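Local coordinates for C-domain type II peptide synthetase (Streptomyces globisporus, PDB 4ZNM), which belongs to the condensation-domain family of peptide synthetases and has the two-lobed fold of that family, at residues P44-V49 against H156-D161; A98-R103 against L137-G142; E125-S130 against V152-H157; K240-Q245 against G403-D408. One frame throughout, in Å; residues are numbered along the deposited sequence. Where two conformers were deposited one is given.

In the fold
Contacts 1, 2 and 3 all reach one mixed sheet, in which strands 101-104, 137-143, 148-156 and 47-55 are successive neighbours. Contact 2 lies at its outer strand, is partly open to solvent and relies on parallel backbone pairing. Contacts 1 and 3 are buried, share His156, and have centres 6 Å apart: the first joins rings and a carbonyl around the HHxxxD signature, the second is apolar packing beside a sodium site. Contact 4, also buried, tethers strand 242-249 of the other sheet to the loop 403-408 mainly through side-chain polar bonds. It touches contact 1 through Met45 and Asp405, and contact 3 through Glu125 and Ser404.

Contact 1 of 4, residues P44-V49 against H156-D161; sequences PMYHIV and HHTAAD
The carbonyl oxygen of Tyr46 stands over the centre of the His156 imidazole, 3.1 Å above the ring plane. That oxygen also accepts the one backbone hydrogen bond of the contact, nearly straight at 170°, with His157 N 2.9 Å from Tyr46 O. The rim of the His156 ring is secured separately: ND1 pairs with Thr158 OG1 at 2.8 Å, and NE2 is bonded to Gly43 O. His156, His157 and Asp161 are the three fixed positions of the HHxxxD signature of condensation domains.

Tyr46 lays its phenol against the second histidine, its chi1 of -173° turning the ring away from the backbone N. His157 CB sits over the phenol face in a CH-pi contact, 3.4 Å from Tyr46 CE2, and the imidazole beyond it forms an offset stack with planes 24° apart. The His157 ring is fixed in rotation by ND1, which donates to Ala160 O at 2.8 Å close to the ring plane. One imidazole face carries a water that links Tyr46 OH to His157 O, while Ile48 CB lies over the opposite face, toward the rim. Ile48 CD1 extends to 3.5 Å from Asp161 C.

Strand 47-55 thus meets the end of strand 148-156, antiparallel at His47 and His156; helix 22-28 touches Tyr46 and Thr158, and Asp161 caps helix 162-180 with OD1, while its OD2 takes Phe310 N.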
loop_
_atom_site.group_PDB
_atom_site.type_symbol
_atom_site.label_atom_id
_atom_site.label_comp_id
_atom_site.label_asym_id
_atom_site.label_seq_id
_atom_site.Cartn_x
_atom_site.Cartn_y
_atom_site.Cartn_z
ATOM N N PRO A 44 9.567 -13.732 -2.965
ATOM C CA PRO A 44 8.573 -13.796 -4.050
ATOM C C PRO A 44 7.158 -13.493 -3.591
ATOM O O PRO A 44 6.301 -13.446 -4.459
ATOM C CB PRO A 44 8.673 -15.239 -4.539
ATOM C CG PRO A 44 9.113 -16.017 -3.324
ATOM C CD PRO A 44 9.987 -15.068 -2.500
HETATM N N MSE A 45 6.905 -13.299 -2.294
HETATM C CA MSE A 45 5.553 -12.926 -1.870
HETATM C C MSE A 45 5.419 -11.427 -1.597
HETATM O O MSE A 45 4.335 -10.941 -1.217
HETATM C CB MSE A 45 5.131 -13.740 -0.632
HETATM C CG MSE A 45 5.066 -15.235 -0.847
HETATM SE SE MSE A 45 3.730 -15.728 -2.277
HETATM C CE MSE A 45 2.100 -15.270 -1.282
ATOM N N TYR A 46 6.486 -10.661 -1.777
ATOM C CA TYR A 46 6.383 -9.228 -1.484
ATOM C C TYR A 46 5.960 -8.528 -2.771
ATOM O O TYR A 46 6.766 -7.946 -3.513
ATOM C CB TYR A 46 7.698 -8.661 -0.924
ATOM C CG TYR A 46 7.567 -7.256 -0.477
ATOM C CD1 TYR A 46 6.847 -6.941 0.674
ATOM C CD2 TYR A 46 8.155 -6.231 -1.190
ATOM C CE1 TYR A 46 6.728 -5.644 1.117
ATOM C CE2 TYR A 46 8.017 -4.911 -0.765
ATOM C CZ TYR A 46 7.314 -4.637 0.391
ATOM O OH TYR A 46 7.157 -3.338 0.820
ATOM N N HIS A 47 4.664 -8.658 -3.061
ATOM C CA HIS A 47 4.101 -8.134 -4.281
ATOM C C HIS A 47 2.854 -7.317 -3.995
ATOM O O HIS A 47 2.392 -7.228 -2.858
ATOM C CB HIS A 47 3.787 -9.266 -5.281
ATOM C CG HIS A 47 3.063 -10.433 -4.690
ATOM N ND1 HIS A 47 1.899 -10.299 -3.959
ATOM C CD2 HIS A 47 3.339 -11.759 -4.730
ATOM C CE1 HIS A 47 1.487 -11.498 -3.579
ATOM N NE2 HIS A 47 2.334 -12.401 -4.047
ATOM N N ILE A 48 2.364 -6.661 -5.035
ATOM C CA ILE A 48 1.153 -5.871 -4.931
ATOM C C ILE A 48 0.258 -6.322 -6.084
ATOM O O ILE A 48 0.750 -6.529 -7.198
ATOM C CB ILE A 48 1.473 -4.338 -4.970
ATOM C CG1 ILE A 48 0.205 -3.497 -4.926
ATOM C CG2 ILE A 48 2.258 -3.995 -6.243
ATOM C CD1 ILE A 48 0.522 -1.954 -4.763
ATOM N N VAL A 49 -1.035 -6.494 -5.817
ATOM C CA VAL A 49 -1.965 -7.003 -6.833
ATOM C C VAL A 49 -3.076 -6.005 -6.981
ATOM O O VAL A 49 -3.442 -5.344 -6.033
ATOM C CB VAL A 49 -2.562 -8.384 -6.479
ATOM C CG1 VAL A 49 -1.481 -9.379 -6.223
ATOM C CG2 VAL A 49 -3.476 -8.246 -5.253
ATOM N N HIS A 156 6.031 -6.958 -8.337
ATOM C CA HIS A 156 6.826 -6.995 -7.141
ATOM C C HIS A 156 6.794 -5.624 -6.485
ATOM O O HIS A 156 6.890 -4.583 -7.138
ATOM C CB HIS A 156 8.257 -7.433 -7.422
ATOM C CG HIS A 156 8.905 -8.020 -6.213
ATOM N ND1 HIS A 156 9.537 -7.254 -5.255
ATOM C CD2 HIS A 156 8.940 -9.295 -5.761
ATOM C CE1 HIS A 156 9.958 -8.042 -4.275
ATOM N NE2 HIS A 156 9.607 -9.285 -4.563
ATOM N N HIS A 157 6.644 -5.631 -5.172
ATOM C CA HIS A 157 6.346 -4.409 -4.439
ATOM C C HIS A 157 7.607 -3.571 -4.169
ATOM O O HIS A 157 7.519 -2.436 -3.662
ATOM C CB HIS A 157 5.595 -4.821 -3.175
ATOM C CG HIS A 157 4.881 -3.701 -2.470
ATOM N ND1 HIS A 157 4.700 -2.442 -3.011
ATOM C CD2 HIS A 157 4.306 -3.666 -1.248
ATOM C CE1 HIS A 157 4.043 -1.686 -2.152
ATOM N NE2 HIS A 157 3.794 -2.402 -1.071
ATOM N N THR A 158 8.783 -4.118 -4.517
ATOM C CA THR A 158 9.999 -3.294 -4.616
ATOM C C THR A 158 9.982 -2.440 -5.881
ATOM O O THR A 158 10.701 -1.447 -5.968
ATOM C CB THR A 158 11.326 -4.153 -4.636
ATOM O OG1 THR A 158 11.281 -5.088 -5.730
ATOM C CG2 THR A 158 11.561 -4.890 -3.314
ATOM N N ALA A 159 9.143 -2.825 -6.849
ATOM C CA ALA A 159 9.098 -2.208 -8.165
ATOM C C ALA A 159 7.908 -1.252 -8.347
ATOM O O ALA A 159 7.936 -0.421 -9.227
ATOM C CB ALA A 159 9.035 -3.300 -9.240
ATOM N N ALA A 160 6.858 -1.401 -7.545
ATOM C CA ALA A 160 5.620 -0.650 -7.733
ATOM C C ALA A 160 4.870 -0.516 -6.440
ATOM O O ALA A 160 4.778 -1.463 -5.670
ATOM C CB ALA A 160 4.730 -1.357 -8.797
ATOM N N ASP A 161 4.363 0.681 -6.187
ATOM C CA ASP A 161 3.380 0.924 -5.141
ATOM C C ASP A 161 1.955 1.124 -5.736
ATOM O O ASP A 161 1.745 0.924 -6.938
ATOM C CB ASP A 161 3.805 2.139 -4.291
ATOM C CG ASP A 161 4.061 3.430 -5.127
ATOM O OD1 ASP A 161 3.562 3.559 -6.277
ATOM O OD2 ASP A 161 4.745 4.349 -4.582
HETATM O O HOH W 1 7.376 -1.506 -1.083
#

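Contact 2 of 4, residues A98-R103 against L137-G142; sequences AALEVR and LRAVLG
Glu101, Val102 and Arg103 pair in parallel with Val140, Leu141 and Gly142, joining the two strands of a beta-alpha-beta unit whose connecting helix is 110-125. The tight part is the backbone ladder. Leu141 takes both of its short bonds here: Leu141 N donates to Glu101 O at 2.8 Å, and Leu141 O accepts from Arg103 N, also at 2.8 Å. The bond from Glu101 N to Ala139 O is longer, at 3.2 Å, where the segments begin to part. The axes of 101-103 and 137-142 differ in direction by 19°.

Leu100 packs over the inner strand, where Ala139 and Leu141 are buried. It swings CG away from its backbone N (chi1 172°), which carries CD1 to 3.8 Å from Ala139 CB and also toward the CB of Leu141. Helix 60-73 packs on this face through Leu67, which meets Ala139, and Arg64, which meets Leu100.

The looser, solvent side is at Glu101, on the face where Val140 is itself buried. The two side chains run alongside each other, with Glu101 OE1 3.7 Å from Val140 CG2. Arg103 crosses the valine and turns back to Glu101 in a salt bridge, Arg103 NE lying 3.0 Å from Glu101 OE2 and meeting that oxygen from above the carboxylate plane rather than within it. Its NH1 is paired with Glu123 of helix 110-125, whose Leu120 and Val124 pack on Val140.

Ahead of Leu100 the two segments are joined through a water, which donates to Ala99 O at 2.7 Å and accepts from Ala139 N at 2.9 Å.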
loop_
_atom_site.group_PDB
_atom_site.type_symbol
_atom_site.label_atom_id
_atom_site.label_comp_id
_atom_site.label_asym_id
_atom_site.label_seq_id
_atom_site.Cartn_x
_atom_site.Cartn_y
_atom_site.Cartn_z
ATOM N N ALA A 98 6.802 -10.998 -23.802
ATOM C CA ALA A 98 5.444 -10.598 -23.433
ATOM C C ALA A 98 4.614 -11.834 -23.087
ATOM O O ALA A 98 4.636 -12.795 -23.857
ATOM C CB ALA A 98 4.805 -9.851 -24.558
ATOM N N ALA A 99 3.890 -11.810 -21.968
ATOM C CA ALA A 99 3.163 -12.995 -21.503
ATOM C C ALA A 99 1.791 -12.605 -20.946
ATOM O O ALA A 99 1.622 -11.536 -20.348
ATOM C CB ALA A 99 3.969 -13.742 -20.438
ATOM N N LEU A 100 0.782 -13.430 -21.234
ATOM C CA LEU A 100 -0.538 -13.181 -20.660
ATOM C C LEU A 100 -1.205 -14.505 -20.438
ATOM O O LEU A 100 -1.193 -15.366 -21.318
ATOM C CB LEU A 100 -1.378 -12.287 -21.557
ATOM C CG LEU A 100 -2.845 -12.110 -21.148
ATOM C CD1 LEU A 100 -2.991 -11.378 -19.817
ATOM C CD2 LEU A 100 -3.618 -11.394 -22.277
ATOM N N GLU A 101 -1.722 -14.700 -19.230
ATOM C CA GLU A 101 -2.528 -15.880 -18.952
ATOM C C GLU A 101 -4.013 -15.495 -19.054
ATOM O O GLU A 101 -4.417 -14.458 -18.532
ATOM C CB GLU A 101 -2.228 -16.458 -17.574
ATOM C CG GLU A 101 -3.133 -17.654 -17.261
ATOM C CD GLU A 101 -2.917 -18.196 -15.830
ATOM O OE1 GLU A 101 -2.046 -17.645 -15.109
ATOM O OE2 GLU A 101 -3.626 -19.165 -15.445
ATOM N N VAL A 102 -4.809 -16.336 -19.715
ATOM C CA VAL A 102 -6.250 -16.098 -19.828
ATOM C C VAL A 102 -7.015 -17.287 -19.266
ATOM O O VAL A 102 -6.643 -18.436 -19.493
ATOM C CB VAL A 102 -6.683 -15.841 -21.288
ATOM C CG1 VAL A 102 -8.157 -15.425 -21.347
ATOM C CG2 VAL A 102 -5.847 -14.738 -21.917
ATOM N N ARG A 103 -8.113 -17.002 -18.565
ATOM C CA ARG A 103 -8.971 -18.038 -18.057
ATOM C C ARG A 103 -10.402 -17.736 -18.440
ATOM O O ARG A 103 -10.827 -16.568 -18.470
ATOM C CB ARG A 103 -8.892 -18.153 -16.568
ATOM C CG ARG A 103 -7.519 -18.397 -16.081
ATOM C CD ARG A 103 -7.587 -18.642 -14.652
ATOM N NE ARG A 103 -6.257 -18.629 -14.109
ATOM C CZ ARG A 103 -5.993 -18.916 -12.851
ATOM N NH1 ARG A 103 -6.996 -19.292 -12.042
ATOM N NH2 ARG A 103 -4.733 -18.851 -12.434
ATOM N N LEU A 137 6.297 -8.126 -13.472
ATOM C CA LEU A 137 4.881 -7.815 -13.651
ATOM C C LEU A 137 4.279 -8.986 -14.397
ATOM O O LEU A 137 4.827 -9.380 -15.405
ATOM C CB LEU A 137 4.681 -6.523 -14.450
ATOM C CG LEU A 137 3.270 -6.174 -14.936
ATOM C CD1 LEU A 137 2.354 -5.726 -13.779
ATOM C CD2 LEU A 137 3.301 -5.058 -16.018
ATOM N N ARG A 138 3.192 -9.543 -13.884
ATOM C CA ARG A 138 2.410 -10.525 -14.627
ATOM C C ARG A 138 0.962 -10.095 -14.718
ATOM O O ARG A 138 0.496 -9.290 -13.911
ATOM C CB ARG A 138 2.449 -11.887 -13.976
ATOM C CG ARG A 138 3.789 -12.555 -14.029
ATOM C CD ARG A 138 3.694 -14.051 -13.692
ATOM N NE ARG A 138 3.558 -14.310 -12.256
ATOM C CZ ARG A 138 2.414 -14.571 -11.625
ATOM N NH1 ARG A 138 2.442 -14.817 -10.307
ATOM N NH2 ARG A 138 1.253 -14.602 -12.301
ATOM N N ALA A 139 0.246 -10.695 -15.661
ATOM C CA ALA A 139 -1.169 -10.414 -15.839
ATOM C C ALA A 139 -1.954 -11.685 -16.069
ATOM O O ALA A 139 -1.520 -12.602 -16.798
ATOM C CB ALA A 139 -1.373 -9.488 -16.994
ATOM N N VAL A 140 -3.128 -11.712 -15.466
ATOM C CA VAL A 140 -4.062 -12.798 -15.642
ATOM C C VAL A 140 -5.412 -12.154 -16.037
ATOM O O VAL A 140 -5.952 -11.330 -15.312
ATOM C CB VAL A 140 -4.188 -13.640 -14.374
ATOM C CG1 VAL A 140 -5.164 -14.765 -14.577
ATOM C CG2 VAL A 140 -2.822 -14.183 -13.961
ATOM N N LEU A 141 -5.937 -12.550 -17.188
ATOM C CA LEU A 141 -7.233 -12.073 -17.647
ATOM C C LEU A 141 -8.297 -13.159 -17.472
ATOM O O LEU A 141 -8.196 -14.238 -18.067
ATOM C CB LEU A 141 -7.123 -11.643 -19.107
ATOM C CG LEU A 141 -8.427 -11.091 -19.696
ATOM C CD1 LEU A 141 -8.752 -9.722 -19.124
ATOM C CD2 LEU A 141 -8.305 -11.046 -21.190
ATOM N N GLY A 142 -9.280 -12.893 -16.608
ATOM C CA GLY A 142 -10.411 -13.787 -16.455
ATOM C C GLY A 142 -11.618 -13.307 -17.245
ATOM O O GLY A 142 -12.188 -12.278 -16.925
HETATM O O HOH W 2 1.957 -11.808 -17.702
#

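Contact 3 of 4, residues E125-S130 against V152-H157; sequences ESTGLS and VLIAHH. With NA (sodium ion), chain C.
Ser130, whose carbonyl carbon packs near His156 CD2, grips a sodium ion through its backbone O, 2.5 Å from the metal. Its side chain is modelled in two conformers; in the one given, OG is turned between the backbone N and the carbonyl carbon (chi1 72°), and hydroxyl and carbonyl hold the ion together. A water 2.2 Å from the sodium ion and the carbonyl oxygens of Glu133 and Pro135 complete the ligands.

The contact itself has no direct hydrogen bond. Leu129 O comes to the edge of the His156 imidazole, in its plane, 3.1 Å from CD2. The leucine side chain carries most of the packing: CD2 settles on the strand backbone, 3.6 Å from Ile154 O and 3.8 Å from Ala155 CA, and lies 4.0 Å from Ile154 CG1. Its other branch, CD1, faces the sodium ion. Thr127, with its hydroxyl bonded to Val124 O, only grazes Ile154 CD1.

The loop that leaves helix 110-125 thereby passes over the end of strand 148-156; Leu129 N bonds to Pro44 O ahead of strand 47-55, and Arg138 of strand 137-143 packs against both Leu129 and Ile154.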
loop_
_atom_site.group_PDB
_atom_site.type_symbol
_atom_site.label_atom_id
_atom_site.label_comp_id
_atom_site.label_asym_id
_atom_site.label_seq_id
_atom_site.Cartn_x
_atom_site.Cartn_y
_atom_site.Cartn_z
ATOM N N GLU A 125 -2.949 -13.425 -5.831
ATOM C CA GLU A 125 -2.187 -12.922 -4.678
ATOM C C GLU A 125 -1.505 -14.034 -3.893
ATOM O O GLU A 125 -0.511 -13.793 -3.226
ATOM C CB GLU A 125 -3.097 -12.127 -3.721
ATOM C CG GLU A 125 -2.348 -11.416 -2.629
ATOM C CD GLU A 125 -3.270 -10.759 -1.587
ATOM O OE1 GLU A 125 -2.744 -10.329 -0.512
ATOM O OE2 GLU A 125 -4.498 -10.685 -1.837
ATOM N N SER A 126 -2.054 -15.243 -3.921
ATOM C CA SER A 126 -1.382 -16.346 -3.247
ATOM C C SER A 126 -0.226 -16.952 -4.044
ATOM O O SER A 126 0.460 -17.815 -3.523
ATOM C CB SER A 126 -2.357 -17.457 -2.901
ATOM O OG SER A 126 -2.721 -18.141 -4.091
ATOM N N THR A 127 0.026 -16.486 -5.258
ATOM C CA THR A 127 1.151 -16.992 -6.025
ATOM C C THR A 127 2.372 -16.092 -5.835
ATOM O O THR A 127 2.256 -14.968 -5.353
ATOM C CB THR A 127 0.823 -17.106 -7.517
ATOM O OG1 THR A 127 0.662 -15.797 -8.093
ATOM C CG2 THR A 127 -0.434 -17.929 -7.706
ATOM N N GLY A 128 3.550 -16.609 -6.185
ATOM C CA GLY A 128 4.803 -15.890 -5.968
ATOM C C GLY A 128 5.317 -15.203 -7.210
ATOM O O GLY A 128 4.917 -15.518 -8.330
ATOM N N LEU A 129 6.189 -14.224 -7.000
ATOM C CA LEU A 129 6.757 -13.462 -8.109
ATOM C C LEU A 129 8.131 -12.954 -7.655
ATOM O O LEU A 129 8.211 -12.049 -6.851
ATOM C CB LEU A 129 5.816 -12.321 -8.485
ATOM C CG LEU A 129 6.275 -11.346 -9.566
ATOM C CD1 LEU A 129 6.584 -12.088 -10.829
ATOM C CD2 LEU A 129 5.203 -10.295 -9.849
ATOM N N SER A 130 9.187 -13.569 -8.164
ATOM C CA SER A 130 10.557 -13.259 -7.761
ATOM C C SER A 130 10.958 -11.840 -8.122
ATOM O O SER A 130 10.415 -11.256 -9.069
ATOM C CB SER A 130 11.517 -14.231 -8.427
ATOM O OG SER A 130 11.618 -13.934 -9.804
ATOM N N VAL A 152 -6.331 -9.019 -13.786
ATOM C CA VAL A 152 -5.519 -8.969 -12.563
ATOM C C VAL A 152 -4.057 -8.734 -12.896
ATOM O O VAL A 152 -3.453 -9.470 -13.660
ATOM C CB VAL A 152 -5.620 -10.247 -11.727
ATOM C CG1 VAL A 152 -4.788 -10.128 -10.436
ATOM C CG2 VAL A 152 -7.080 -10.565 -11.408
ATOM N N LEU A 153 -3.499 -7.688 -12.311
ATOM C CA LEU A 153 -2.077 -7.462 -12.392
ATOM C C LEU A 153 -1.375 -7.726 -11.059
ATOM O O LEU A 153 -1.890 -7.430 -9.961
ATOM C CB LEU A 153 -1.810 -6.036 -12.844
ATOM C CG LEU A 153 -2.508 -5.600 -14.135
ATOM C CD1 LEU A 153 -2.065 -4.154 -14.465
ATOM C CD2 LEU A 153 -2.192 -6.573 -15.277
ATOM N N ILE A 154 -0.178 -8.264 -11.167
ATOM C CA ILE A 154 0.665 -8.473 -10.009
ATOM C C ILE A 154 2.068 -8.020 -10.326
ATOM O O ILE A 154 2.600 -8.283 -11.394
ATOM C CB ILE A 154 0.642 -9.923 -9.574
ATOM C CG1 ILE A 154 1.523 -10.101 -8.341
ATOM C CG2 ILE A 154 1.048 -10.811 -10.709
ATOM C CD1 ILE A 154 1.395 -11.479 -7.733
ATOM N N ALA A 155 2.648 -7.306 -9.374
ATOM C CA ALA A 155 3.966 -6.732 -9.546
ATOM C C ALA A 155 4.719 -6.819 -8.241
ATOM O O ALA A 155 4.128 -6.730 -7.160
ATOM C CB ALA A 155 3.849 -5.286 -9.976
ATOM N N HIS A 156 6.031 -6.958 -8.337
ATOM C CA HIS A 156 6.826 -6.995 -7.141
ATOM C C HIS A 156 6.794 -5.624 -6.485
ATOM O O HIS A 156 6.890 -4.583 -7.138
ATOM C CB HIS A 156 8.257 -7.433 -7.422
ATOM C CG HIS A 156 8.905 -8.020 -6.213
ATOM N ND1 HIS A 156 9.537 -7.254 -5.255
ATOM C CD2 HIS A 156 8.940 -9.295 -5.761
ATOM C CE1 HIS A 156 9.958 -8.042 -4.275
ATOM N NE2 HIS A 156 9.607 -9.285 -4.563
ATOM N N HIS A 157 6.644 -5.631 -5.172
ATOM C CA HIS A 157 6.346 -4.409 -4.439
ATOM C C HIS A 157 7.607 -3.571 -4.169
ATOM O O HIS A 157 7.519 -2.436 -3.662
ATOM C CB HIS A 157 5.595 -4.821 -3.175
ATOM C CG HIS A 157 4.881 -3.701 -2.470
ATOM N ND1 HIS A 157 4.700 -2.442 -3.011
ATOM C CD2 HIS A 157 4.306 -3.666 -1.248
ATOM C CE1 HIS A 157 4.043 -1.686 -2.152
ATOM N NE2 HIS A 157 3.794 -2.402 -1.071
HETATM NA NA NA C . 10.387 -12.381 -11.293
HETATM O O HOH W 3 9.329 -14.352 -11.533
#

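Contact 4 of 4, residues K240-Q245 against G403-D408; sequences KGTAWQ and GSDIPD
The Trp244 indole meets the loop 403-408 with its edge: the Ser404 carbonyl lies near the ring plane, and NE1 donates to Ser404 O at 2.9 Å. The oxygen is 8° out of the indole plane, and the donor in turn lies in the carbonyl plane on a lone pair, which helps hold the ring's rotation. Ile406 approaches the ring obliquely, CG1 being 3.8 Å from Trp244 CZ2. The other flat group, the Asp405 carboxylate, receives Lys240 on the syn side of OD1, with NZ 2.8 Å away in a salt bridge.

Bends at chi2 and chi4 curl the lysine so that NZ also donates to Ile406 O and Pro407 O, both from above the carbonyl planes; three oxygens thus hold the ammonium group and would be expected to favour its charge. Between these ends, Thr242 OG1 accepts a bond from Ile406 N at 3.0 Å, almost straight at 176°. A water joins that hydroxyl to Asp405 OD1. The Thr242 side chain crosses that of Ile406 at about a right angle, Thr242 CG2 lying 3.8 Å from Ile406 CG1, while Thr242 O takes Gly403 N at 2.8 Å.

The loop leads from strand 388-392, in the sheet that holds strand 47-55, back to strand 410-416 in the other sheet. Such a crossover between the two lobes is characteristic of the condensation-domain fold.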
loop_
_atom_site.group_PDB
_atom_site.type_symbol
_atom_site.label_atom_id
_atom_site.label_comp_id
_atom_site.label_asym_id
_atom_site.label_seq_id
_atom_site.Cartn_x
_atom_site.Cartn_y
_atom_site.Cartn_z
ATOM N N LYS A 240 7.064 -17.960 7.955
ATOM C CA LYS A 240 6.517 -16.686 7.553
ATOM C C LYS A 240 5.272 -16.827 6.671
ATOM O O LYS A 240 5.263 -17.551 5.673
ATOM C CB LYS A 240 7.579 -15.905 6.799
ATOM C CG LYS A 240 7.180 -14.492 6.375
ATOM C CD LYS A 240 6.981 -13.576 7.587
ATOM C CE LYS A 240 6.408 -12.202 7.164
ATOM N NZ LYS A 240 7.366 -11.437 6.332
ATOM N N GLY A 241 4.255 -16.053 6.992
ATOM C CA GLY A 241 3.107 -15.897 6.131
ATOM C C GLY A 241 2.361 -14.638 6.515
ATOM O O GLY A 241 2.485 -14.168 7.644
ATOM N N THR A 242 1.615 -14.080 5.573
ATOM C CA THR A 242 0.788 -12.926 5.858
ATOM C C THR A 242 -0.642 -13.198 5.402
ATOM O O THR A 242 -0.875 -13.599 4.265
ATOM C CB THR A 242 1.331 -11.684 5.169
ATOM O OG1 THR A 242 2.694 -11.466 5.577
ATOM C CG2 THR A 242 0.512 -10.480 5.490
ATOM N N ALA A 243 -1.582 -12.956 6.308
ATOM C CA ALA A 243 -2.996 -13.081 6.014
ATOM C C ALA A 243 -3.594 -11.692 6.005
ATOM O O ALA A 243 -3.028 -10.759 6.569
ATOM C CB ALA A 243 -3.688 -13.951 7.022
ATOM N N TRP A 244 -4.740 -11.571 5.359
ATOM C CA TRP A 244 -5.408 -10.311 5.169
ATOM C C TRP A 244 -6.888 -10.493 5.458
ATOM O O TRP A 244 -7.503 -11.478 5.008
ATOM C CB TRP A 244 -5.211 -9.799 3.745
ATOM C CG TRP A 244 -3.804 -9.465 3.415
ATOM C CD1 TRP A 244 -2.832 -10.313 2.932
ATOM C CD2 TRP A 244 -3.180 -8.179 3.545
ATOM N NE1 TRP A 244 -1.659 -9.616 2.743
ATOM C CE2 TRP A 244 -1.846 -8.318 3.120
ATOM C CE3 TRP A 244 -3.622 -6.930 3.984
ATOM C CZ2 TRP A 244 -0.977 -7.264 3.104
ATOM C CZ3 TRP A 244 -2.745 -5.894 3.972
ATOM C CH2 TRP A 244 -1.435 -6.061 3.538
ATOM N N GLN A 245 -7.448 -9.571 6.242
ATOM C CA GLN A 245 -8.898 -9.502 6.450
ATOM C C GLN A 245 -9.401 -8.228 5.809
ATOM O O GLN A 245 -8.845 -7.154 6.026
ATOM C CB GLN A 245 -9.247 -9.562 7.940
ATOM C CG GLN A 245 -8.984 -10.976 8.512
ATOM C CD GLN A 245 -9.350 -11.130 9.973
ATOM O OE1 GLN A 245 -10.299 -10.502 10.461
ATOM N NE2 GLN A 245 -8.587 -11.974 10.691
ATOM N N GLY A 403 -1.130 -14.293 1.564
ATOM C CA GLY A 403 -1.102 -13.344 0.469
ATOM C C GLY A 403 0.123 -12.488 0.436
ATOM O O GLY A 403 1.203 -12.909 0.888
ATOM N N SER A 404 -0.045 -11.264 -0.066
ATOM C CA SER A 404 1.085 -10.338 -0.169
ATOM C C SER A 404 1.773 -10.169 1.187
ATOM O O SER A 404 1.132 -10.055 2.232
ATOM C CB SER A 404 0.654 -8.978 -0.692
ATOM O OG SER A 404 0.003 -9.065 -1.962
ATOM N N ASP A 405 3.087 -10.191 1.155
ATOM C CA ASP A 405 3.893 -10.231 2.372
ATOM C C ASP A 405 3.941 -8.873 3.095
ATOM O O ASP A 405 4.086 -7.818 2.476
ATOM C CB ASP A 405 5.299 -10.723 1.979
ATOM C CG ASP A 405 6.277 -10.768 3.140
ATOM O OD1 ASP A 405 6.406 -11.855 3.765
ATOM O OD2 ASP A 405 6.939 -9.733 3.396
ATOM N N ILE A 406 3.798 -8.905 4.409
ATOM C CA ILE A 406 4.175 -7.799 5.283
ATOM C C ILE A 406 5.491 -8.185 5.965
ATOM O O ILE A 406 5.512 -9.150 6.724
ATOM C CB ILE A 406 3.097 -7.492 6.332
ATOM C CG1 ILE A 406 1.839 -6.974 5.671
ATOM C CG2 ILE A 406 3.608 -6.407 7.352
ATOM C CD1 ILE A 406 0.667 -6.862 6.649
ATOM N N PRO A 407 6.587 -7.448 5.684
ATOM C CA PRO A 407 7.914 -7.880 6.134
ATOM C C PRO A 407 7.962 -8.219 7.623
ATOM O O PRO A 407 8.506 -9.280 7.993
ATOM C CB PRO A 407 8.812 -6.666 5.808
ATOM C CG PRO A 407 8.156 -6.081 4.592
ATOM C CD PRO A 407 6.676 -6.249 4.831
ATOM N N ASP A 408 7.395 -7.360 8.469
ATOM C CA ASP A 408 7.449 -7.608 9.924
ATOM C C ASP A 408 6.555 -6.639 10.668
ATOM O O ASP A 408 7.010 -5.649 11.204
ATOM C CB ASP A 408 8.906 -7.508 10.424
ATOM C CG ASP A 408 9.133 -8.160 11.809
ATOM O OD1 ASP A 408 8.169 -8.434 12.548
ATOM O OD2 ASP A 408 10.313 -8.371 12.175
HETATM O O HOH W 4 2.383 -14.578 2.698
HETATM O O HOH W 5 4.318 -13.313 4.252
#